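Glycoside hydrolase family 43 (PDB 4QQS) hydrolyses glycosidic bonds as a thermostable family-43 enzyme with alpha-L-arabinofuranosidase activity, built on a five-bladed beta-propeller. Local coordinates at residues 20-25 against 259-264; 35-40 against 58-63; 136-141 against 160-165; 217-222 against 243-248. One frame throughout, in Å; residues are numbered along the deposited sequence.

Contact 1: residues 20-25 against 259-264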
loop_
_atom_site.group_PDB
_atom_site.type_symbol
_atom_site.label_atom_id
_atom_site.label_comp_id
_atom_site.label_asym_id
_atom_site.label_seq_id
_atom_site.Cartn_x
_atom_site.Cartn_y
_atom_site.Cartn_z
ATOM N N VAL A 20 1.637 -0.708 -7.478
ATOM C CA VAL A 20 1.726 -1.058 -8.886
ATOM C C VAL A 20 0.556 -1.910 -9.304
ATOM O O VAL A 20 0.260 -2.921 -8.669
ATOM C CB VAL A 20 3.041 -1.769 -9.228
ATOM C CG1 VAL A 20 3.032 -2.277 -10.668
ATOM C CG2 VAL A 20 4.206 -0.832 -8.985
ATOM N N LEU A 21 -0.073 -1.504 -10.402
ATOM C CA LEU A 21 -1.066 -2.309 -11.094
ATOM C C LEU A 21 -0.540 -2.701 -12.464
ATOM O O LEU A 21 -0.059 -1.877 -13.226
ATOM C CB LEU A 21 -2.371 -1.541 -11.266
ATOM C CG LEU A 21 -3.492 -2.359 -11.918
ATOM C CD1 LEU A 21 -3.870 -3.599 -11.082
ATOM C CD2 LEU A 21 -4.701 -1.486 -12.152
ATOM N N LYS A 22 -0.621 -3.988 -12.764
ATOM C CA LYS A 22 -0.359 -4.493 -14.112
ATOM C C LYS A 22 -1.662 -4.547 -14.892
ATOM O O LYS A 22 -2.642 -5.101 -14.407
ATOM C CB LYS A 22 0.267 -5.884 -14.049
ATOM C CG LYS A 22 0.747 -6.372 -15.408
ATOM C CD LYS A 22 1.337 -7.754 -15.356
ATOM C CE LYS A 22 1.833 -8.162 -16.720
ATOM N NZ LYS A 22 2.383 -9.547 -16.733
ATOM N N HIS A 23 -1.668 -3.951 -16.085
ATOM C CA HIS A 23 -2.839 -3.983 -16.952
ATOM C C HIS A 23 -2.389 -4.019 -18.408
ATOM O O HIS A 23 -1.632 -3.158 -18.841
ATOM C CB HIS A 23 -3.740 -2.761 -16.736
ATOM C CG HIS A 23 -5.084 -2.910 -17.374
ATOM N ND1 HIS A 23 -5.456 -2.251 -18.527
ATOM C CD2 HIS A 23 -6.141 -3.681 -17.024
ATOM C CE1 HIS A 23 -6.693 -2.594 -18.844
ATOM N NE2 HIS A 23 -7.128 -3.464 -17.950
ATOM N N GLU A 24 -2.868 -5.009 -19.162
ATOM C CA GLU A 24 -2.594 -5.126 -20.598
ATOM C C GLU A 24 -1.107 -4.942 -20.911
ATOM O O GLU A 24 -0.714 -4.152 -21.757
ATOM C CB GLU A 24 -3.501 -4.177 -21.402
ATOM C CG GLU A 24 -4.976 -4.568 -21.243
ATOM C CD GLU A 24 -5.942 -3.808 -22.131
ATOM O OE1 GLU A 24 -5.592 -2.707 -22.609
ATOM O OE2 GLU A 24 -7.069 -4.317 -22.330
ATOM N N SER A 25 -0.289 -5.680 -20.173
ATOM C CA SER A 25 1.158 -5.793 -20.419
ATOM C C SER A 25 1.951 -4.528 -20.075
ATOM O O SER A 25 3.118 -4.388 -20.459
ATOM C CB SER A 25 1.446 -6.234 -21.860
ATOM O OG SER A 25 0.841 -7.484 -22.136
ATOM N N VAL A 259 2.085 -5.740 -4.423
ATOM C CA VAL A 259 2.555 -6.977 -5.035
ATOM C C VAL A 259 2.047 -7.014 -6.478
ATOM O O VAL A 259 0.897 -6.670 -6.732
ATOM C CB VAL A 259 2.021 -8.216 -4.290
ATOM C CG1 VAL A 259 2.530 -9.495 -4.942
ATOM C CG2 VAL A 259 2.419 -8.179 -2.826
ATOM N N THR A 260 2.905 -7.430 -7.401
ATOM C CA THR A 260 2.505 -7.617 -8.785
ATOM C C THR A 260 3.248 -8.841 -9.331
ATOM O O THR A 260 3.935 -9.550 -8.585
ATOM C CB THR A 260 2.756 -6.325 -9.591
ATOM O OG1 THR A 260 2.178 -6.432 -10.891
ATOM C CG2 THR A 260 4.229 -6.022 -9.704
ATOM N N VAL A 261 3.064 -9.116 -10.611
ATOM C CA VAL A 261 3.648 -10.276 -11.257
ATOM C C VAL A 261 4.574 -9.814 -12.372
ATOM O O VAL A 261 4.407 -8.724 -12.915
ATOM C CB VAL A 261 2.534 -11.207 -11.788
ATOM C CG1 VAL A 261 1.812 -10.589 -12.972
ATOM C CG2 VAL A 261 3.066 -12.560 -12.121
ATOM N N SER A 262 5.550 -10.653 -12.705
ATOM C CA SER A 262 6.523 -10.350 -13.750
ATOM C C SER A 262 5.856 -10.302 -15.127
ATOM O O SER A 262 4.721 -10.730 -15.290
ATOM C CB SER A 262 7.623 -11.418 -13.756
ATOM O OG SER A 262 7.074 -12.691 -14.050
ATOM N N PRO A 263 6.569 -9.785 -16.131
ATOM C CA PRO A 263 5.939 -9.665 -17.443
ATOM C C PRO A 263 5.382 -10.971 -17.993
ATOM O O PRO A 263 4.336 -10.934 -18.623
ATOM C CB PRO A 263 7.067 -9.109 -18.311
ATOM C CG PRO A 263 7.837 -8.240 -17.366
ATOM C CD PRO A 263 7.801 -8.982 -16.047
ATOM N N ASP A 264 6.042 -12.104 -17.749
ATOM C CA ASP A 264 5.560 -13.384 -18.271
ATOM C C ASP A 264 4.561 -14.070 -17.333
ATOM O O ASP A 264 4.123 -15.186 -17.619
ATOM C CB ASP A 264 6.726 -14.328 -18.626
ATOM C CG ASP A 264 7.363 -14.979 -17.413
ATOM O OD1 ASP A 264 7.145 -14.495 -16.273
ATOM O OD2 ASP A 264 8.087 -15.987 -17.621
HETATM O O HOH W 1 -0.922 -5.264 -8.131
HETATM O O HOH W 2 -0.590 -6.115 -10.658
#
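Lys22 reaches across from strand 16-23 to the end of strand 257-261, where the first and last sheets of the five-bladed beta-propeller meet. The strand segments run 27° apart with axes 6.8 Å from each other, and no direct backbone hydrogen bond joins them; water and side chains fill the interval. One water donates to both Val20 O and Val259 O, and a second joins Lys22 N to Thr260 OG1. Apolar contact is sparse: Val20 CG1 lies 4.0 Å from Thr260 CG2, and the aliphatic part of Lys22 passes Val261, CD to CG1 at 3.7 Å. With CG anti to the backbone N (chi1 -172°) and every later torsion extended, Lys22 carries its ammonium to two backbone carbonyls. A methionine in its place would probably leave both carbonyls without this shared donor. NZ meets Ser262 O at 3.0 Å, tilted from the carbonyl plane, and Pro263 O at 3.1 Å from above that carbonyl's plane.

Contact 2: residues 35-40 against 58-63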
loop_
_atom_site.group_PDB
_atom_site.type_symbol
_atom_site.label_atom_id
_atom_site.label_comp_id
_atom_site.label_asym_id
_atom_site.label_seq_id
_atom_site.Cartn_x
_atom_site.Cartn_y
_atom_site.Cartn_z
ATOM N N ILE A 35 1.925 15.717 -2.359
ATOM C CA ILE A 35 1.124 15.577 -1.143
ATOM C C ILE A 35 0.117 16.700 -0.938
ATOM O O ILE A 35 -0.855 16.509 -0.222
ATOM C CB ILE A 35 2.018 15.444 0.117
ATOM C CG1 ILE A 35 3.045 16.581 0.179
ATOM C CG2 ILE A 35 2.691 14.075 0.140
ATOM C CD1 ILE A 35 3.827 16.663 1.479
ATOM N N ASN A 36 0.333 17.852 -1.554
ATOM C CA ASN A 36 -0.610 18.953 -1.393
ATOM C C ASN A 36 -1.761 18.901 -2.391
ATOM O O ASN A 36 -2.692 19.698 -2.296
ATOM C CB ASN A 36 0.102 20.296 -1.524
ATOM C CG ASN A 36 1.055 20.570 -0.383
ATOM O OD1 ASN A 36 0.961 19.976 0.686
ATOM N ND2 ASN A 36 1.963 21.505 -0.600
ATOM N N ARG A 37 -1.715 17.967 -3.339
ATOM C CA ARG A 37 -2.544 18.074 -4.533
ATOM C C ARG A 37 -3.118 16.769 -5.120
ATOM O O ARG A 37 -4.250 16.750 -5.604
ATOM C CB ARG A 37 -1.709 18.825 -5.596
ATOM C CG ARG A 37 -2.352 18.992 -6.947
ATOM C CD ARG A 37 -1.510 19.835 -7.871
ATOM N NE ARG A 37 -2.205 19.993 -9.132
ATOM C CZ ARG A 37 -1.955 20.946 -10.015
ATOM N NH1 ARG A 37 -1.021 21.856 -9.771
ATOM N NH2 ARG A 37 -2.653 20.992 -11.139
ATOM N N GLY A 38 -2.349 15.688 -5.144
ATOM C CA GLY A 38 -2.799 14.504 -5.847
ATOM C C GLY A 38 -1.689 13.487 -5.997
ATOM O O GLY A 38 -0.758 13.441 -5.196
ATOM N N PHE A 39 -1.798 12.657 -7.027
ATOM C CA PHE A 39 -0.923 11.505 -7.178
ATOM C C PHE A 39 -0.372 11.387 -8.571
ATOM O O PHE A 39 -1.125 11.334 -9.546
ATOM C CB PHE A 39 -1.664 10.213 -6.800
ATOM C CG PHE A 39 -2.299 10.296 -5.449
ATOM C CD1 PHE A 39 -1.519 10.215 -4.310
ATOM C CD2 PHE A 39 -3.658 10.510 -5.317
ATOM C CE1 PHE A 39 -2.083 10.358 -3.064
ATOM C CE2 PHE A 39 -4.237 10.662 -4.072
ATOM C CZ PHE A 39 -3.448 10.582 -2.942
ATOM N N LYS A 40 0.950 11.297 -8.634
ATOM C CA LYS A 40 1.656 10.975 -9.856
ATOM C C LYS A 40 1.511 9.502 -10.204
ATOM O O LYS A 40 1.301 8.639 -9.345
ATOM C CB LYS A 40 3.139 11.314 -9.704
ATOM C CG LYS A 40 3.415 12.805 -9.631
ATOM C CD LYS A 40 4.865 13.119 -9.340
ATOM C CE LYS A 40 5.143 14.602 -9.537
ATOM N NZ LYS A 40 6.482 15.013 -9.052
ATOM N N ASP A 58 -5.685 14.545 -9.774
ATOM C CA ASP A 58 -5.358 15.914 -9.443
ATOM C C ASP A 58 -6.580 16.481 -8.750
ATOM O O ASP A 58 -7.637 16.587 -9.361
ATOM C CB ASP A 58 -5.048 16.682 -10.736
ATOM C CG ASP A 58 -4.553 18.097 -10.491
ATOM O OD1 ASP A 58 -4.504 18.521 -9.317
ATOM O OD2 ASP A 58 -4.231 18.796 -11.484
ATOM N N SER A 59 -6.463 16.839 -7.480
ATOM C CA SER A 59 -7.597 17.418 -6.790
ATOM C C SER A 59 -7.999 18.754 -7.412
ATOM O O SER A 59 -9.128 19.190 -7.201
ATOM C CB SER A 59 -7.313 17.575 -5.297
ATOM O OG SER A 59 -6.269 18.498 -5.049
ATOM N N TYR A 60 -7.095 19.385 -8.173
ATOM C CA TYR A 60 -7.389 20.648 -8.845
ATOM C C TYR A 60 -8.069 20.432 -10.188
ATOM O O TYR A 60 -8.510 21.387 -10.804
ATOM C CB TYR A 60 -6.120 21.466 -9.081
ATOM C CG TYR A 60 -5.331 21.854 -7.844
ATOM C CD1 TYR A 60 -5.789 21.582 -6.556
ATOM C CD2 TYR A 60 -4.109 22.498 -7.979
ATOM C CE1 TYR A 60 -5.043 21.939 -5.447
ATOM C CE2 TYR A 60 -3.363 22.855 -6.883
ATOM C CZ TYR A 60 -3.832 22.574 -5.622
ATOM O OH TYR A 60 -3.076 22.940 -4.532
ATOM N N TYR A 61 -8.149 19.187 -10.647
ATOM C CA TYR A 61 -8.939 18.855 -11.831
ATOM C C TYR A 61 -10.365 19.338 -11.623
ATOM O O TYR A 61 -10.917 19.264 -10.525
ATOM C CB TYR A 61 -8.914 17.347 -12.063
ATOM C CG TYR A 61 -9.655 16.859 -13.290
ATOM C CD1 TYR A 61 -9.361 17.362 -14.548
ATOM C CD2 TYR A 61 -10.606 15.850 -13.193
ATOM C CE1 TYR A 61 -10.016 16.907 -15.669
ATOM C CE2 TYR A 61 -11.269 15.386 -14.314
ATOM C CZ TYR A 61 -10.966 15.924 -15.551
ATOM O OH TYR A 61 -11.603 15.484 -16.686
ATOM N N GLU A 62 -10.981 19.857 -12.678
ATOM C CA GLU A 62 -12.253 20.548 -12.520
ATOM C C GLU A 62 -13.360 19.675 -11.936
ATOM O O GLU A 62 -14.236 20.185 -11.254
ATOM C CB GLU A 62 -12.681 21.201 -13.839
ATOM C CG GLU A 62 -12.938 20.242 -14.979
ATOM C CD GLU A 62 -14.395 19.852 -15.154
ATOM O OE1 GLU A 62 -15.247 20.250 -14.323
ATOM O OE2 GLU A 62 -14.682 19.128 -16.139
ATOM N N LYS A 63 -13.292 18.364 -12.152
ATOM C CA LYS A 63 -14.317 17.471 -11.625
ATOM C C LYS A 63 -14.054 17.016 -10.194
ATOM O O LYS A 63 -14.859 16.304 -9.634
ATOM C CB LYS A 63 -14.450 16.229 -12.513
ATOM C CG LYS A 63 -14.748 16.550 -13.963
ATOM C CD LYS A 63 -15.136 15.313 -14.747
ATOM C CE LYS A 63 -15.274 15.619 -16.232
ATOM N NZ LYS A 63 -16.219 16.730 -16.502
HETATM O O HOH W 3 -4.210 21.757 -1.821
#
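Arg37 and Asp58 form a side-on salt bridge where strand 38-44 meets the end of strand 51-58, in the first antiparallel sheet of the propeller. Gly38 and Asp58 make an antiparallel non-hydrogen-bonded pair there, and a type I turn runs on from Asp58 to Tyr61. From CB the Arg37 chain sets off anti to the backbone N (chi1 177°) and stays extended to NE. CG sits over the centre of the Tyr60 ring, 3.9 Å from its centroid, in a CH-pi contact. CD continues across the same ring, 3.7 Å from Tyr60 CE2. NE then donates to Asp58 OD1 at 2.7 Å, approaching from above the carboxylate plane. CZ lies 3.3 Å from Tyr60 CD2, which stands over the middle of the guanidinium, the two planes being inclined by 33°. NH1 is also near CD2, while NH2 meets Asp58 OD2 on the syn side. The carboxylate is fixed further by an Asx turn: Tyr60 N reaches OD1 from the face away from Arg37 NE, so one oxygen ties the arginine to the turn. The backbone of Arg37 is held as well, its O accepting from Ser59 N at 2.9 Å and Ser59 OG at 2.7 Å. At the far end of the ring, a water that accepts from Tyr60 OH donates to Asn36 O.

Contact 3: residues 136-141 against 160-165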
loop_
_atom_site.group_PDB
_atom_site.type_symbol
_atom_site.label_atom_id
_atom_site.label_comp_id
_atom_site.label_asym_id
_atom_site.label_seq_id
_atom_site.Cartn_x
_atom_site.Cartn_y
_atom_site.Cartn_z
ATOM N N THR A 136 -16.277 -11.002 -4.616
ATOM C CA THR A 136 -16.679 -10.166 -3.488
ATOM C C THR A 136 -15.568 -9.167 -3.150
ATOM O O THR A 136 -14.415 -9.564 -2.974
ATOM C CB THR A 136 -16.981 -11.012 -2.236
ATOM O OG1 THR A 136 -17.959 -12.016 -2.539
ATOM C CG2 THR A 136 -17.486 -10.137 -1.090
ATOM N N PRO A 137 -15.910 -7.872 -3.038
ATOM C CA PRO A 137 -14.926 -6.868 -2.639
ATOM C C PRO A 137 -14.835 -6.708 -1.129
ATOM O O PRO A 137 -15.842 -6.755 -0.415
ATOM C CB PRO A 137 -15.477 -5.584 -3.264
ATOM C CG PRO A 137 -16.952 -5.808 -3.396
ATOM C CD PRO A 137 -17.200 -7.270 -3.423
ATOM N N TYR A 138 -13.608 -6.501 -0.664
ATOM C CA TYR A 138 -13.327 -6.185 0.722
ATOM C C TYR A 138 -12.389 -4.997 0.769
ATOM O O TYR A 138 -11.463 -4.919 -0.017
ATOM C CB TYR A 138 -12.654 -7.367 1.422
ATOM C CG TYR A 138 -13.485 -8.620 1.432
ATOM C CD1 TYR A 138 -13.440 -9.516 0.372
ATOM C CD2 TYR A 138 -14.338 -8.905 2.488
ATOM C CE1 TYR A 138 -14.207 -10.662 0.367
ATOM C CE2 TYR A 138 -15.126 -10.052 2.487
ATOM C CZ TYR A 138 -15.052 -10.922 1.417
ATOM O OH TYR A 138 -15.805 -12.076 1.395
ATOM N N ILE A 139 -12.634 -4.083 1.693
ATOM C CA ILE A 139 -11.739 -2.963 1.912
ATOM C C ILE A 139 -11.028 -3.129 3.245
ATOM O O ILE A 139 -11.656 -3.355 4.276
ATOM C CB ILE A 139 -12.473 -1.598 1.796
ATOM C CG1 ILE A 139 -11.457 -0.449 1.826
ATOM C CG2 ILE A 139 -13.544 -1.431 2.864
ATOM C CD1 ILE A 139 -12.063 0.911 1.490
ATOM N N TYR A 140 -9.704 -3.036 3.188
ATOM C CA TYR A 140 -8.835 -3.024 4.359
ATOM C C TYR A 140 -8.369 -1.589 4.506
ATOM O O TYR A 140 -8.017 -0.962 3.527
ATOM C CB TYR A 140 -7.632 -3.968 4.127
ATOM C CG TYR A 140 -8.054 -5.401 3.989
ATOM C CD1 TYR A 140 -8.489 -5.910 2.775
ATOM C CD2 TYR A 140 -8.059 -6.244 5.078
ATOM C CE1 TYR A 140 -8.944 -7.214 2.667
ATOM C CE2 TYR A 140 -8.494 -7.557 4.979
ATOM C CZ TYR A 140 -8.945 -8.040 3.768
ATOM O OH TYR A 140 -9.420 -9.311 3.617
ATOM N N TYR A 141 -8.393 -1.056 5.720
ATOM C CA TYR A 141 -8.035 0.339 5.909
ATOM C C TYR A 141 -7.531 0.559 7.321
ATOM O O TYR A 141 -7.713 -0.275 8.198
ATOM C CB TYR A 141 -9.227 1.250 5.601
ATOM C CG TYR A 141 -10.459 0.964 6.432
ATOM C CD1 TYR A 141 -10.678 1.606 7.631
ATOM C CD2 TYR A 141 -11.404 0.034 6.021
ATOM C CE1 TYR A 141 -11.808 1.349 8.389
ATOM C CE2 TYR A 141 -12.535 -0.237 6.781
ATOM C CZ TYR A 141 -12.735 0.430 7.959
ATOM O OH TYR A 141 -13.844 0.190 8.754
ATOM N N VAL A 160 -11.212 -4.277 8.439
ATOM C CA VAL A 160 -11.731 -4.769 7.176
ATOM C C VAL A 160 -13.247 -4.740 7.194
ATOM O O VAL A 160 -13.884 -5.010 8.216
ATOM C CB VAL A 160 -11.214 -6.200 6.854
ATOM C CG1 VAL A 160 -11.550 -7.195 7.960
ATOM C CG2 VAL A 160 -11.735 -6.690 5.506
ATOM N N GLN A 161 -13.824 -4.401 6.046
ATOM C CA GLN A 161 -15.242 -4.619 5.794
ATOM C C GLN A 161 -15.447 -5.121 4.381
ATOM O O GLN A 161 -14.755 -4.728 3.446
ATOM C CB GLN A 161 -16.051 -3.328 5.988
ATOM C CG GLN A 161 -16.174 -2.943 7.449
ATOM C CD GLN A 161 -16.843 -1.616 7.671
ATOM O OE1 GLN A 161 -16.177 -0.579 7.774
ATOM N NE2 GLN A 161 -18.168 -1.630 7.757
ATOM N N GLU A 162 -16.432 -5.989 4.221
ATOM C CA GLU A 162 -16.943 -6.311 2.899
ATOM C C GLU A 162 -17.591 -5.060 2.327
ATOM O O GLU A 162 -18.186 -4.275 3.073
ATOM C CB GLU A 162 -17.958 -7.434 3.052
ATOM C CG GLU A 162 -18.492 -8.001 1.767
ATOM C CD GLU A 162 -19.442 -9.160 2.009
ATOM O OE1 GLU A 162 -19.400 -9.766 3.114
ATOM O OE2 GLU A 162 -20.232 -9.459 1.099
ATOM N N MET A 163 -17.471 -4.870 1.017
ATOM C CA MET A 163 -18.130 -3.746 0.361
ATOM C C MET A 163 -19.327 -4.205 -0.428
ATOM O O MET A 163 -19.440 -5.367 -0.803
ATOM C CB MET A 163 -17.196 -3.015 -0.600
ATOM C CG MET A 163 -15.817 -2.700 -0.019
ATOM S SD MET A 163 -14.805 -1.716 -1.114
ATOM C CE MET A 163 -15.416 -0.084 -0.749
ATOM N N SER A 164 -20.213 -3.260 -0.708
ATOM C CA SER A 164 -21.252 -3.486 -1.682
ATOM C C SER A 164 -20.597 -3.707 -3.041
ATOM O O SER A 164 -19.433 -3.325 -3.276
ATOM C CB SER A 164 -22.191 -2.288 -1.741
ATOM O OG SER A 164 -21.458 -1.100 -1.993
ATOM N N GLN A 165 -21.365 -4.288 -3.956
ATOM C CA GLN A 165 -20.854 -4.574 -5.281
ATOM C C GLN A 165 -20.418 -3.320 -6.026
ATOM O O GLN A 165 -19.499 -3.391 -6.838
ATOM C CB GLN A 165 -21.904 -5.329 -6.105
ATOM C CG GLN A 165 -22.078 -6.783 -5.691
ATOM C CD GLN A 165 -20.879 -7.631 -6.060
ATOM O OE1 GLN A 165 -20.437 -7.625 -7.208
ATOM N NE2 GLN A 165 -20.324 -8.345 -5.078
#
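Tyr140 and Val160 come together because the tyrosine ring leaves anti to its own carbonyl carbon (chi1 -64°), whereas Val160 CG2 lies anti to the valine nitrogen. These torsions put the CG2 methyl over one face of the ring, 3.6 Å from the centroid, in a CH-pi contact. The pair belongs to the adjacent antiparallel strands 137-143 and 153-162 of the propeller. Non-hydrogen-bonded pairs Tyr138-Glu162 and Tyr140-Val160 flank the hydrogen-bonded pair Ile139-Gln161, whose N and O atoms are joined in both directions. Beyond it, Met163 N donates almost straight to Pro137 O (175° at the hydrogen). On the face carrying Ile139, Met163 lays its sulfur against the isoleucine, SD to CB at 3.7 Å, and Pro137 CG packs on Met163 CB at 4.0 Å. Tyr140 OH finds its partner elsewhere, in Pro230 O. Tyr141 lies about 6 Å, side chain to side chain, from Asp126, the residue predicted to tune the catalytic acid. Arg120 binds both Tyr141 OH and Gln161 OE1, bracing a direct bond between them: the hydroxyl donates to OE1 at 2.6 Å, tilted 22° from the amide plane.

Contact 4: residues 217-222 against 243-248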
loop_
_atom_site.group_PDB
_atom_site.type_symbol
_atom_site.label_atom_id
_atom_site.label_comp_id
_atom_site.label_asym_id
_atom_site.label_seq_id
_atom_site.Cartn_x
_atom_site.Cartn_y
_atom_site.Cartn_z
ATOM N N SER A 217 11.652 5.913 10.685
ATOM C CA SER A 217 12.706 5.144 11.340
ATOM C C SER A 217 13.268 4.076 10.409
ATOM O O SER A 217 12.519 3.510 9.615
ATOM C CB SER A 217 12.130 4.453 12.575
ATOM O OG SER A 217 13.035 3.508 13.113
ATOM N N PRO A 218 14.567 3.753 10.531
ATOM C CA PRO A 218 15.108 2.619 9.773
ATOM C C PRO A 218 14.366 1.317 10.075
ATOM O O PRO A 218 14.399 0.406 9.252
ATOM C CB PRO A 218 16.567 2.553 10.234
ATOM C CG PRO A 218 16.842 3.904 10.721
ATOM C CD PRO A 218 15.603 4.407 11.338
ATOM N N ASP A 219 13.700 1.247 11.225
ATOM C CA ASP A 219 13.014 0.039 11.652
ATOM C C ASP A 219 11.627 -0.157 11.042
ATOM O O ASP A 219 10.986 -1.164 11.328
ATOM C CB ASP A 219 12.943 -0.017 13.174
ATOM C CG ASP A 219 14.312 -0.173 13.795
ATOM O OD1 ASP A 219 15.103 -1.004 13.291
ATOM O OD2 ASP A 219 14.598 0.556 14.770
ATOM N N TYR A 220 11.169 0.779 10.210
ATOM C CA TYR A 220 9.973 0.521 9.412
ATOM C C TYR A 220 10.222 -0.779 8.657
ATOM O O TYR A 220 11.302 -0.984 8.107
ATOM C CB TYR A 220 9.703 1.665 8.456
ATOM C CG TYR A 220 8.285 1.796 7.957
ATOM C CD1 TYR A 220 7.233 1.959 8.839
ATOM C CD2 TYR A 220 8.006 1.819 6.602
ATOM C CE1 TYR A 220 5.933 2.159 8.382
ATOM C CE2 TYR A 220 6.720 2.016 6.128
ATOM C CZ TYR A 220 5.692 2.198 7.017
ATOM O OH TYR A 220 4.431 2.419 6.501
ATOM N N SER A 221 9.249 -1.685 8.669
ATOM C CA SER A 221 9.461 -3.008 8.096
ATOM C C SER A 221 8.125 -3.688 7.845
ATOM O O SER A 221 7.080 -3.235 8.339
ATOM C CB SER A 221 10.375 -3.848 8.988
ATOM O OG SER A 221 10.161 -3.603 10.369
ATOM N N ILE A 222 8.177 -4.763 7.068
ATOM C CA ILE A 222 6.998 -5.450 6.563
ATOM C C ILE A 222 6.869 -6.833 7.168
ATOM O O ILE A 222 7.835 -7.611 7.188
ATOM C CB ILE A 222 7.066 -5.562 5.022
ATOM C CG1 ILE A 222 7.025 -4.158 4.416
ATOM C CG2 ILE A 222 5.948 -6.440 4.481
ATOM C CD1 ILE A 222 7.424 -4.090 2.962
ATOM N N LEU A 243 10.529 -8.502 5.618
ATOM C CA LEU A 243 11.368 -7.588 4.865
ATOM C C LEU A 243 11.750 -6.469 5.819
ATOM O O LEU A 243 10.891 -5.738 6.329
ATOM C CB LEU A 243 10.634 -7.085 3.632
ATOM C CG LEU A 243 11.507 -6.341 2.622
ATOM C CD1 LEU A 243 12.634 -7.211 2.074
ATOM C CD2 LEU A 243 10.656 -5.818 1.473
ATOM N N SER A 244 13.045 -6.376 6.105
ATOM C CA SER A 244 13.536 -5.417 7.079
ATOM C C SER A 244 14.888 -4.862 6.622
ATOM O O SER A 244 15.486 -5.335 5.647
ATOM C CB SER A 244 13.600 -6.040 8.475
ATOM O OG SER A 244 14.467 -7.147 8.485
ATOM N N LYS A 245 15.341 -3.838 7.330
ATOM C CA LYS A 245 16.492 -3.056 6.926
ATOM C C LYS A 245 17.767 -3.881 6.758
ATOM O O LYS A 245 17.957 -4.945 7.359
ATOM C CB LYS A 245 16.738 -1.954 7.963
ATOM C CG LYS A 245 17.198 -2.502 9.306
ATOM C CD LYS A 245 17.262 -1.455 10.402
ATOM C CE LYS A 245 17.832 -2.064 11.685
ATOM N NZ LYS A 245 17.817 -1.116 12.805
ATOM N N ARG A 246 18.650 -3.336 5.932
ATOM C CA ARG A 246 20.035 -3.783 5.819
ATOM C C ARG A 246 20.882 -2.514 5.737
ATOM O O ARG A 246 21.238 -2.032 4.664
ATOM C CB ARG A 246 20.251 -4.678 4.593
ATOM C CG ARG A 246 19.673 -6.096 4.736
ATOM C CD ARG A 246 20.347 -6.912 5.842
ATOM N NE ARG A 246 21.780 -7.024 5.605
ATOM C CZ ARG A 246 22.337 -7.901 4.779
ATOM N NH1 ARG A 246 21.599 -8.795 4.131
ATOM N NH2 ARG A 246 23.645 -7.884 4.609
ATOM N N MET A 247 21.174 -1.942 6.893
ATOM C CA MET A 247 21.882 -0.680 6.920
ATOM C C MET A 247 23.300 -0.832 6.357
ATOM O O MET A 247 23.858 0.119 5.831
ATOM C CB MET A 247 21.879 -0.117 8.341
ATOM C CG MET A 247 20.464 0.139 8.867
ATOM S SD MET A 247 19.544 1.373 7.920
ATOM C CE MET A 247 20.341 2.881 8.449
ATOM N N ASP A 248 23.841 -2.050 6.406
ATOM C CA ASP A 248 25.150 -2.338 5.824
ATOM C C ASP A 248 25.147 -2.255 4.295
ATOM O O ASP A 248 26.200 -2.226 3.667
ATOM C CB ASP A 248 25.693 -3.691 6.316
ATOM C CG ASP A 248 24.713 -4.864 6.128
ATOM O OD1 ASP A 248 23.467 -4.682 6.173
ATOM O OD2 ASP A 248 25.214 -6.005 5.986
HETATM O O HOH W 4 13.615 -2.581 9.225
#
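An antiparallel bridge between Ile222 and Leu243 fastens the loop before strand 257-261 to the start of strand 221-227 in the propeller. Ile222 N donates to Leu243 O at 3.0 Å, nearly straight at 177°, and Leu243 N returns a bond to Ile222 O at 3.2 Å. The two side chains run the same way, with Ile222 CD1 against Leu243 CD2 at 4.0 Å. Farther out the chains separate, and a water bridges them, donating to Tyr220 O and accepting from Lys245 N. Lys245 starts with CG between its backbone N and carbonyl carbon (chi1 68°), then extends past Pro218 O so that NZ meets Asp219 OD1 at 2.8 Å, on the syn side of the carboxylate. A leucine in its place would probably leave Asp219 without this charged mate and the turn less firmly tied to the loop. Met247 SD touches Pro218 CB at 4.0 Å, a small apolar contact beside the salt bridge. Ser217 OG accepts from Asp219 N, and Tyr220 OH, beyond the contact, bonds Glu195, the predicted proton donor. The arrangement is that of a type I turn, Ser217 to Tyr220, begun by an ST turn and leading into a propeller strand.

How the contacts relate
The four contacts are spread round one five-bladed propeller, their centres 23 to 31 Å apart and no two touching. Contact 1 joins segments 234 residues apart in sequence, bringing the first and last sheets together, and contacts 2, 3 and 4 follow in series within the long loop it closes. Contacts 1 and 2 share the sheet of strands 16-23 to 51-58, one at its outermost strand 16-23, the other between strands 38-44 and 51-58. Contacts 3 and 4 are connected through strand pairings that run from 137-143 by way of 153-162, 191-202 and 205-212 to 221-227, yet lie on opposite sides of the chain's centre, with centres 30 Å apart. Three contacts are thus local links, while contact 1 helps complete the ring.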